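Local coordinates for cutm, flavoprotein of carbon monoxide dehydrogenase (Hydrogenophaga pseudoflava, PDB 1FFV), which binds FAD as the flavoprotein subunit of carbon monoxide dehydrogenase and probably passes on the electrons released by oxidation of carbon monoxide, at residues 70-73 and 74-78. Residues are numbered along the deposited sequence; the frame is centred on the assembly and turned at random.
Sequences VVIG and AMTVE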
ATOM      1  N   VAL C  70      -0.301 -43.755 -44.421  1.00 32.03           N
ATOM      2  CA  VAL C  70      -0.424 -42.408 -43.876  1.00 30.72           C
ATOM      3  C   VAL C  70       0.813 -42.192 -43.010  1.00 30.42           C
ATOM      4  O   VAL C  70       1.168 -43.045 -42.195  1.00 30.52           O
ATOM      5  CB  VAL C  70      -1.710 -42.223 -43.042  1.00 30.64           C
ATOM      6  CG1 VAL C  70      -1.730 -40.841 -42.400  1.00 29.97           C
ATOM      7  CG2 VAL C  70      -2.938 -42.390 -43.932  1.00 30.37           C
ATOM      8  N   VAL C  71       1.510 -41.090 -43.251  1.00 29.91           N
ATOM      9  CA  VAL C  71       2.719 -40.770 -42.509  1.00 29.65           C
ATOM     10  C   VAL C  71       2.448 -39.602 -41.570  1.00 29.50           C
ATOM     11  O   VAL C  71       2.054 -38.509 -42.004  1.00 29.32           O
ATOM     12  CB  VAL C  71       3.877 -40.416 -43.464  1.00 29.78           C
ATOM     13  CG1 VAL C  71       5.193 -40.358 -42.706  1.00 29.84           C
ATOM     14  CG2 VAL C  71       3.948 -41.432 -44.589  1.00 29.77           C
ATOM     15  N   ILE C  72       2.644 -39.854 -40.278  1.00 28.72           N
ATOM     16  CA  ILE C  72       2.413 -38.853 -39.249  1.00 28.27           C
ATOM     17  C   ILE C  72       3.702 -38.529 -38.487  1.00 27.98           C
ATOM     18  O   ILE C  72       4.312 -39.414 -37.877  1.00 27.20           O
ATOM     19  CB  ILE C  72       1.348 -39.348 -38.239  1.00 28.07           C
ATOM     20  CG1 ILE C  72       0.045 -39.698 -38.969  1.00 28.23           C
ATOM     21  CG2 ILE C  72       1.088 -38.285 -37.194  1.00 28.08           C
ATOM     22  CD1 ILE C  72      -1.004 -40.365 -38.094  1.00 27.33           C
ATOM     23  N   GLY C  73       4.106 -37.258 -38.525  1.00 27.59           N
ATOM     24  CA  GLY C  73       5.307 -36.839 -37.818  1.00 27.24           C
ATOM     25  C   GLY C  73       5.177 -37.104 -36.327  1.00 27.00           C
ATOM     26  O   GLY C  73       4.134 -36.824 -35.733  1.00 27.08           O
ATOM     27  N   ALA C  74       6.228 -37.644 -35.717  1.00 26.69           N
ATOM     28  CA  ALA C  74       6.207 -37.954 -34.287  1.00 26.67           C
ATOM     29  C   ALA C  74       5.786 -36.765 -33.430  1.00 26.87           C
ATOM     30  O   ALA C  74       5.154 -36.943 -32.385  1.00 27.76           O
ATOM     31  CB  ALA C  74       7.566 -38.466 -33.837  1.00 25.67           C
ATOM     32  N   MET C  75       6.131 -35.556 -33.874  1.00 26.66           N
ATOM     33  CA  MET C  75       5.801 -34.342 -33.140  1.00 26.38           C
ATOM     34  C   MET C  75       4.429 -33.741 -33.447  1.00 26.33           C
ATOM     35  O   MET C  75       4.135 -32.606 -33.051  1.00 25.85           O
ATOM     36  CB  MET C  75       6.905 -33.298 -33.307  1.00 26.45           C
ATOM     37  CG  MET C  75       8.169 -33.612 -32.517  1.00 26.41           C
ATOM     38  SD  MET C  75       7.845 -33.799 -30.746  1.00 26.95           S
ATOM     39  CE  MET C  75       7.857 -32.138 -30.237  1.00 25.84           C
ATOM     40  N   THR C  76       3.595 -34.495 -34.161  1.00 26.21           N
ATOM     41  CA  THR C  76       2.250 -34.030 -34.459  1.00 26.35           C
ATOM     42  C   THR C  76       1.514 -33.930 -33.127  1.00 26.89           C
ATOM     43  O   THR C  76       1.499 -34.863 -32.330  1.00 27.21           O
ATOM     44  CB  THR C  76       1.467 -35.007 -35.365  1.00 26.06           C
ATOM     45  OG1 THR C  76       2.120 -35.110 -36.634  1.00 25.67           O
ATOM     46  CG2 THR C  76       0.036 -34.519 -35.575  1.00 24.86           C
ATOM     47  N   VAL C  77       0.915 -32.776 -32.897  1.00 27.55           N
ATOM     48  CA  VAL C  77       0.173 -32.503 -31.681  1.00 27.93           C
ATOM     49  C   VAL C  77      -1.222 -33.164 -31.749  1.00 27.98           C
ATOM     50  O   VAL C  77      -1.799 -33.291 -32.836  1.00 28.46           O
ATOM     51  CB  VAL C  77       0.144 -30.960 -31.487  1.00 28.34           C
ATOM     52  CG1 VAL C  77      -1.253 -30.434 -31.260  1.00 28.28           C
ATOM     53  CG2 VAL C  77       1.113 -30.563 -30.387  1.00 27.93           C
ATOM     54  N   GLU C  78      -1.743 -33.606 -30.601  1.00 27.83           N
ATOM     55  CA  GLU C  78      -3.047 -34.278 -30.552  1.00 27.75           C
ATOM     56  C   GLU C  78      -4.190 -33.582 -31.310  1.00 28.04           C
ATOM     57  O   GLU C  78      -4.944 -34.244 -32.028  1.00 27.56           O
ATOM     58  CB  GLU C  78      -3.470 -34.560 -29.107  1.00 27.53           C
ATOM     59  CG  GLU C  78      -2.526 -35.476 -28.303  1.00 27.24           C
ATOM     60  CD  GLU C  78      -2.509 -36.932 -28.790  1.00 27.31           C
ATOM     61  OE1 GLU C  78      -1.645 -37.704 -28.325  1.00 26.54           O
ATOM     62  OE2 GLU C  78      -3.361 -37.318 -29.624  1.00 27.51           O
TER
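A type I beta turn from Gly73 to Thr76 ends strand 69-73 in the FAD-binding domain, and one carbonyl oxygen, Gly73 O, takes two bonds from Thr76. The backbone bond that closes the turn runs from Thr76 N to Gly73 O at 2.9 Å, its donor well above the carbonyl plane. The hydroxyl comes in differently: Thr76 OG1 donates to Gly73 O over 2.8 Å, in the plane of the carbonyl and on a lone pair, with a C=O...O angle of 126°. A chi1 of -63° sets OG1 beside its own backbone N, which brings both donors of the residue to the same acceptor. Threonine suits this place because it joins a hydroxyl for the carbonyl to a branched carbon side chain that packs among isoleucines. Ile72 CG2 lies 3.4 Å from Thr76 OG1 and 3.8 Å from Thr76 CB, the two side chains crossing at about a right angle. A valine in its place would keep roughly the same bulk but would probably cost Gly73 O its in-plane, lone-pair bond. At the turn's second position, the small Ala74 belongs to the FAD pocket, its side chain about 4 Å from the cofactor. Ile112 of helix 112-117 touches both Ile72 and Thr76, while Thr76 also meets Ile63 of the adjoining strand 63-66; beyond the turn, Val77 occupies the N-cap position, right before helix 78-83.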